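Local structure of eukaryotic peptide chain release factor GTP-binding subunit (Schizosaccharomyces pombe, 1R5B) at residues Glu42-Val47 / Ala145-Leu150; Gln168-Ala173 / Arg215-Tyr220. The protein is eRF3, the GTP-binding subunit of the eukaryotic peptide chain release factor, with a P-loop domain of the elongation factor Tu type and two further beta-rich domains. All blocks are in the same frame, centred on the assembly; numbering follows the deposited sequence.

In the fold
Both contacts belong to the GTP-binding domain, at two different levels of its fold. Interaction 1 lies in the core, where neighbouring parallel strands 42-50 and 147-153 run through the mixed sheet; main-chain hydrogen bonds, one bond to the Asp146 carboxylate and aliphatic packing hold it together, and every residue that touches across it is buried. Interaction 2 lies nearer the surface and joins helix 169-178 to the end of helix 200-218. It relies on apolar side-chain contacts, an arginine laid over a valine and a bridging water. The two share no element, but they meet: Leu150 CD1 packs on His172 CB at 3.8 Å, so helix 169-178 rests on the strand that interaction 1 pairs with 42-50.

Interaction 1 (Glu42-Val47 / Ala145-Leu150); sequences EHVNIV and ADIGVL
Asn45 and Asp146 make the polar start of this parallel strand pair. Asn45 N donates to Asp146 OD2 at 2.9 Å, almost straight (173°), on the anti side of the carboxylate. With CG anti to its own carbonyl carbon (chi1 -67°), the aspartate side chain stands in for the carbonyl that a regular register would supply from Ala145; the same OD2 also forms a salt bridge with Arg268.

In return, Asn45 O accepts two main-chain hydrogens, one from Asp146 N at 2.7 Å, tilted from the carbonyl plane, and one from Ile147 N in that plane. Regular parallel pairing follows, with Val47 N to Ile147 O at 3.0 Å and Val149 N to Val47 O at 3.0 Å. These are central strands of the P-loop GTPase sheet, and 42-50 runs into what is probably the P-loop (Walker A).

Apolar contacts are made on both faces, most of them on that of Ile46 and Ile147. There Ile46 CD1 meets Val149 CG2 at 3.8 Å and also touches CG2 of Ile147, whose other branch brings CD1 within 3.7 Å of Val44 CG1. Phe123 of the adjoining strand packs on Val44 and Ile147 too. On the other face, Val47 CG1 abuts Ala145 CB at 3.6 Å.

Interaction 2 (Gln168-Ala173 / Arg215-Tyr220); sequences QTREHA and RRVAGY
Ala173 and Val217 meet where the buried side of this helix-to-helix contact passes into its outer side. Ala173 CB lies 4.0 Å from Val217 CG2 and 4.1 Å from Ala218 CB. Alanine at both 173 and 218 lets the backbones approach closely, with Ala173 CA 6.2 Å from Ala218 CA. Also on the buried side, the edge of the Tyr220 ring faces Ala173 O, but the tyrosine hydroxyl is hydrogen-bonded elsewhere, to Ile181 O. Arg177, further along the first helix, makes a cation-pi contact with Tyr220 and donates from NE to Ala218 O.

Val217 serves both sides: chi1 of -50° sets CG1 beside the backbone N, toward Arg170, and leaves CG2 for Ala173. The outer side is more open to solvent and carries charge. Arg170 reaches across with its chain bent at chi3 (-148°), laying one face of its guanidinium over Val217 so that CG1 sits 3.8 Å from the plane, above its centre. Arg216 turns a face to the same methyl. The two guanidinium groups therefore come close, 4.5 Å from Arg170 NH1 to Arg216 NH2, although both side chains are exposed to solvent, which probably screens the charges. A water at the edge of the Arg170 group, in its plane, accepts from NH2 at 2.9 Å and donates to Val217 O at 2.6 Å, tying the arginine to the end of the second helix.

Gly219, with a positive phi (78°), is the first residue to leave helical geometry, and Arg215 NH1 bonds back to its O at 2.8 Å. Helix 169-178 links parallel strands 147-153 and 184-189, and helix 200-218 lies between 184-189 and 226-230: these are the helices of successive beta-alpha-beta crossovers of the P-loop GTPase domain, packed side by side.

Interaction 1 (Glu42-Val47 / Ala145-Leu150)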
loop_
_atom_site.group_PDB
_atom_site.type_symbol
_atom_site.label_atom_id
_atom_site.label_comp_id
_atom_site.label_asym_id
_atom_site.label_seq_id
_atom_site.Cartn_x
_atom_site.Cartn_y
_atom_site.Cartn_z
ATOM N N GLU A 42 2.913 6.252 -2.514
ATOM C CA GLU A 42 1.938 5.981 -1.455
ATOM C C GLU A 42 2.495 6.332 -0.076
ATOM O O GLU A 42 3.559 5.871 0.284
ATOM C CB GLU A 42 1.525 4.501 -1.494
ATOM C CG GLU A 42 0.562 4.057 -0.390
ATOM C CD GLU A 42 0.342 2.545 -0.352
ATOM O OE1 GLU A 42 1.061 1.800 -1.053
ATOM O OE2 GLU A 42 -0.561 2.094 0.391
ATOM N N HIS A 43 1.761 7.123 0.696
ATOM C CA HIS A 43 2.179 7.487 2.042
ATOM C C HIS A 43 1.871 6.358 2.989
ATOM O O HIS A 43 0.753 5.845 2.995
ATOM C CB HIS A 43 1.445 8.718 2.549
ATOM C CG HIS A 43 1.859 9.991 1.881
ATOM N ND1 HIS A 43 2.066 10.086 0.520
ATOM C CD2 HIS A 43 2.078 11.230 2.385
ATOM C CE1 HIS A 43 2.402 11.327 0.218
ATOM N NE2 HIS A 43 2.418 12.039 1.330
ATOM N N VAL A 44 2.855 6.023 3.815
ATOM C CA VAL A 44 2.770 4.954 4.806
ATOM C C VAL A 44 3.355 5.445 6.128
ATOM O O VAL A 44 4.301 6.225 6.131
ATOM C CB VAL A 44 3.566 3.726 4.322
ATOM C CG1 VAL A 44 3.487 2.597 5.305
ATOM C CG2 VAL A 44 3.037 3.281 2.979
ATOM N N ASN A 45 2.769 5.014 7.241
ATOM C CA ASN A 45 3.279 5.324 8.573
ATOM C C ASN A 45 3.971 4.106 9.139
ATOM O O ASN A 45 3.407 3.004 9.147
ATOM C CB ASN A 45 2.139 5.705 9.519
ATOM C CG ASN A 45 1.517 7.057 9.191
ATOM O OD1 ASN A 45 0.379 7.322 9.562
ATOM N ND2 ASN A 45 2.257 7.908 8.514
ATOM N N ILE A 46 5.187 4.295 9.617
ATOM C CA ILE A 46 5.996 3.201 10.146
ATOM C C ILE A 46 6.544 3.581 11.503
ATOM O O ILE A 46 6.943 4.725 11.728
ATOM C CB ILE A 46 7.124 2.831 9.161
ATOM C CG1 ILE A 46 7.845 1.564 9.615
ATOM C CG2 ILE A 46 8.105 3.970 8.992
ATOM C CD1 ILE A 46 8.672 0.929 8.522
ATOM N N VAL A 47 6.538 2.629 12.419
ATOM C CA VAL A 47 7.070 2.856 13.750
ATOM C C VAL A 47 8.072 1.759 14.068
ATOM O O VAL A 47 7.848 0.603 13.737
ATOM C CB VAL A 47 5.959 2.917 14.808
ATOM C CG1 VAL A 47 5.207 1.579 14.935
ATOM C CG2 VAL A 47 6.526 3.335 16.140
ATOM N N ALA A 145 0.047 3.496 13.112
ATOM C CA ALA A 145 1.085 2.920 12.267
ATOM C C ALA A 145 0.501 1.941 11.250
ATOM O O ALA A 145 -0.458 1.257 11.535
ATOM C CB ALA A 145 2.110 2.213 13.129
ATOM N N ASP A 146 1.079 1.909 10.059
ATOM C CA ASP A 146 0.796 0.865 9.084
ATOM C C ASP A 146 1.704 -0.332 9.290
ATOM O O ASP A 146 1.299 -1.463 9.052
ATOM C CB ASP A 146 0.998 1.374 7.661
ATOM C CG ASP A 146 -0.004 2.432 7.272
ATOM O OD1 ASP A 146 -1.217 2.179 7.364
ATOM O OD2 ASP A 146 0.331 3.554 6.872
ATOM N N ILE A 147 2.933 -0.072 9.715
ATOM C CA ILE A 147 3.965 -1.089 9.830
ATOM C C ILE A 147 4.687 -0.910 11.161
ATOM O O ILE A 147 5.042 0.198 11.523
ATOM C CB ILE A 147 4.986 -0.946 8.690
ATOM C CG1 ILE A 147 4.336 -1.144 7.313
ATOM C CG2 ILE A 147 6.128 -1.934 8.868
ATOM C CD1 ILE A 147 5.172 -0.554 6.163
ATOM N N GLY A 148 4.883 -1.993 11.889
ATOM C CA GLY A 148 5.646 -1.996 13.121
ATOM C C GLY A 148 6.872 -2.846 12.895
ATOM O O GLY A 148 6.760 -3.955 12.386
ATOM N N VAL A 149 8.041 -2.302 13.210
ATOM C CA VAL A 149 9.297 -3.020 13.058
ATOM C C VAL A 149 9.921 -3.182 14.440
ATOM O O VAL A 149 10.280 -2.187 15.077
ATOM C CB VAL A 149 10.281 -2.281 12.144
ATOM C CG1 VAL A 149 11.571 -3.100 11.988
ATOM C CG2 VAL A 149 9.665 -2.017 10.762
ATOM N N LEU A 150 9.989 -4.416 14.928
ATOM C CA LEU A 150 10.652 -4.700 16.203
ATOM C C LEU A 150 12.114 -5.014 15.899
ATOM O O LEU A 150 12.396 -5.959 15.176
ATOM C CB LEU A 150 9.967 -5.871 16.920
ATOM C CG LEU A 150 10.591 -6.391 18.214
ATOM C CD1 LEU A 150 10.563 -5.331 19.284
ATOM C CD2 LEU A 150 9.848 -7.635 18.692
#

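Interaction 2 (Gln168-Ala173 / Arg215-Tyr220)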
loop_
_atom_site.group_PDB
_atom_site.type_symbol
_atom_site.label_atom_id
_atom_site.label_comp_id
_atom_site.label_asym_id
_atom_site.label_seq_id
_atom_site.Cartn_x
_atom_site.Cartn_y
_atom_site.Cartn_z
ATOM N N GLN A 168 13.355 -6.050 28.248
ATOM C CA GLN A 168 12.257 -5.210 27.770
ATOM C C GLN A 168 11.462 -5.832 26.630
ATOM O O GLN A 168 10.433 -5.299 26.246
ATOM C CB GLN A 168 12.785 -3.836 27.345
ATOM C CG GLN A 168 12.851 -2.847 28.498
ATOM C CD GLN A 168 13.516 -1.533 28.130
ATOM O OE1 GLN A 168 13.549 -1.143 26.960
ATOM N NE2 GLN A 168 14.038 -0.841 29.135
ATOM N N THR A 169 11.925 -6.952 26.094
ATOM C CA THR A 169 11.325 -7.528 24.894
ATOM C C THR A 169 9.844 -7.901 25.051
ATOM O O THR A 169 9.084 -7.812 24.093
ATOM C CB THR A 169 12.142 -8.746 24.438
ATOM O OG1 THR A 169 13.462 -8.323 24.101
ATOM C CG2 THR A 169 11.587 -9.344 23.135
ATOM N N ARG A 170 9.446 -8.320 26.246
ATOM C CA ARG A 170 8.046 -8.603 26.529
ATOM C C ARG A 170 7.247 -7.321 26.351
ATOM O O ARG A 170 6.284 -7.273 25.596
ATOM C CB ARG A 170 7.863 -9.128 27.948
ATOM C CG ARG A 170 6.410 -9.215 28.379
ATOM C CD ARG A 170 6.154 -10.156 29.521
ATOM N NE ARG A 170 4.832 -10.775 29.416
ATOM C CZ ARG A 170 4.497 -11.967 29.933
ATOM N NH1 ARG A 170 5.383 -12.705 30.612
ATOM N NH2 ARG A 170 3.257 -12.428 29.777
ATOM N N GLU A 171 7.677 -6.280 27.047
ATOM C CA GLU A 171 7.039 -4.977 26.986
ATOM C C GLU A 171 7.016 -4.429 25.548
ATOM O O GLU A 171 6.053 -3.782 25.145
ATOM C CB GLU A 171 7.744 -4.022 27.947
ATOM C CG GLU A 171 7.424 -2.548 27.758
ATOM C CD GLU A 171 8.108 -1.683 28.804
ATOM O OE1 GLU A 171 7.803 -1.873 30.012
ATOM O OE2 GLU A 171 8.954 -0.833 28.416
ATOM N N HIS A 172 8.052 -4.730 24.772
ATOM C CA HIS A 172 8.115 -4.288 23.387
ATOM C C HIS A 172 7.084 -4.978 22.509
ATOM O O HIS A 172 6.482 -4.336 21.649
ATOM C CB HIS A 172 9.514 -4.492 22.821
ATOM C CG HIS A 172 10.522 -3.547 23.388
ATOM N ND1 HIS A 172 11.872 -3.648 23.132
ATOM C CD2 HIS A 172 10.375 -2.486 24.216
ATOM C CE1 HIS A 172 12.510 -2.689 23.772
ATOM N NE2 HIS A 172 11.626 -1.974 24.440
ATOM N N ALA A 173 6.877 -6.273 22.716
ATOM C CA ALA A 173 5.864 -6.996 21.952
ATOM C C ALA A 173 4.464 -6.552 22.376
ATOM O O ALA A 173 3.582 -6.383 21.532
ATOM C CB ALA A 173 6.025 -8.494 22.121
ATOM N N ARG A 215 4.560 -15.324 20.561
ATOM C CA ARG A 215 3.297 -16.028 20.733
ATOM C C ARG A 215 2.897 -16.073 22.214
ATOM O O ARG A 215 1.754 -15.795 22.558
ATOM C CB ARG A 215 3.392 -17.452 20.160
ATOM C CG ARG A 215 2.116 -18.306 20.331
ATOM C CD ARG A 215 0.873 -17.727 19.651
ATOM N NE ARG A 215 -0.331 -18.496 19.980
ATOM C CZ ARG A 215 -1.556 -18.241 19.506
ATOM N NH1 ARG A 215 -1.771 -17.222 18.690
ATOM N NH2 ARG A 215 -2.578 -19.006 19.862
ATOM N N ARG A 216 3.826 -16.414 23.092
ATOM C CA ARG A 216 3.478 -16.556 24.496
ATOM C C ARG A 216 3.002 -15.244 25.103
ATOM O O ARG A 216 1.980 -15.204 25.777
ATOM C CB ARG A 216 4.650 -17.103 25.309
ATOM C CG ARG A 216 4.305 -17.324 26.768
ATOM C CD ARG A 216 5.353 -18.088 27.561
ATOM N NE ARG A 216 6.150 -17.177 28.372
ATOM C CZ ARG A 216 7.383 -16.766 28.082
ATOM N NH1 ARG A 216 8.021 -17.196 26.990
ATOM N NH2 ARG A 216 7.998 -15.923 28.903
ATOM N N VAL A 217 3.746 -14.174 24.876
ATOM C CA VAL A 217 3.503 -12.939 25.606
ATOM C C VAL A 217 2.534 -12.022 24.872
ATOM O O VAL A 217 1.989 -11.108 25.470
ATOM C CB VAL A 217 4.812 -12.193 25.922
ATOM C CG1 VAL A 217 5.825 -13.143 26.558
ATOM C CG2 VAL A 217 5.400 -11.528 24.675
ATOM N N ALA A 218 2.310 -12.273 23.589
ATOM C CA ALA A 218 1.492 -11.369 22.782
ATOM C C ALA A 218 0.696 -12.015 21.657
ATOM O O ALA A 218 0.124 -11.321 20.860
ATOM C CB ALA A 218 2.357 -10.234 22.228
ATOM N N GLY A 219 0.639 -13.334 21.601
ATOM C CA GLY A 219 -0.261 -14.015 20.690
ATOM C C GLY A 219 0.141 -14.100 19.228
ATOM O O GLY A 219 -0.559 -14.759 18.469
ATOM N N TYR A 220 1.251 -13.478 18.829
ATOM C CA TYR A 220 1.690 -13.537 17.428
ATOM C C TYR A 220 1.942 -14.977 16.981
ATOM O O TYR A 220 2.765 -15.667 17.563
ATOM C CB TYR A 220 2.959 -12.711 17.200
ATOM C CG TYR A 220 2.762 -11.236 17.371
ATOM C CD1 TYR A 220 3.193 -10.583 18.514
ATOM C CD2 TYR A 220 2.121 -10.484 16.387
ATOM C CE1 TYR A 220 2.991 -9.208 18.675
ATOM C CE2 TYR A 220 1.922 -9.108 16.531
ATOM C CZ TYR A 220 2.359 -8.475 17.674
ATOM O OH TYR A 220 2.167 -7.119 17.824
HETATM O O HOH W 1 1.932 -10.560 27.963
#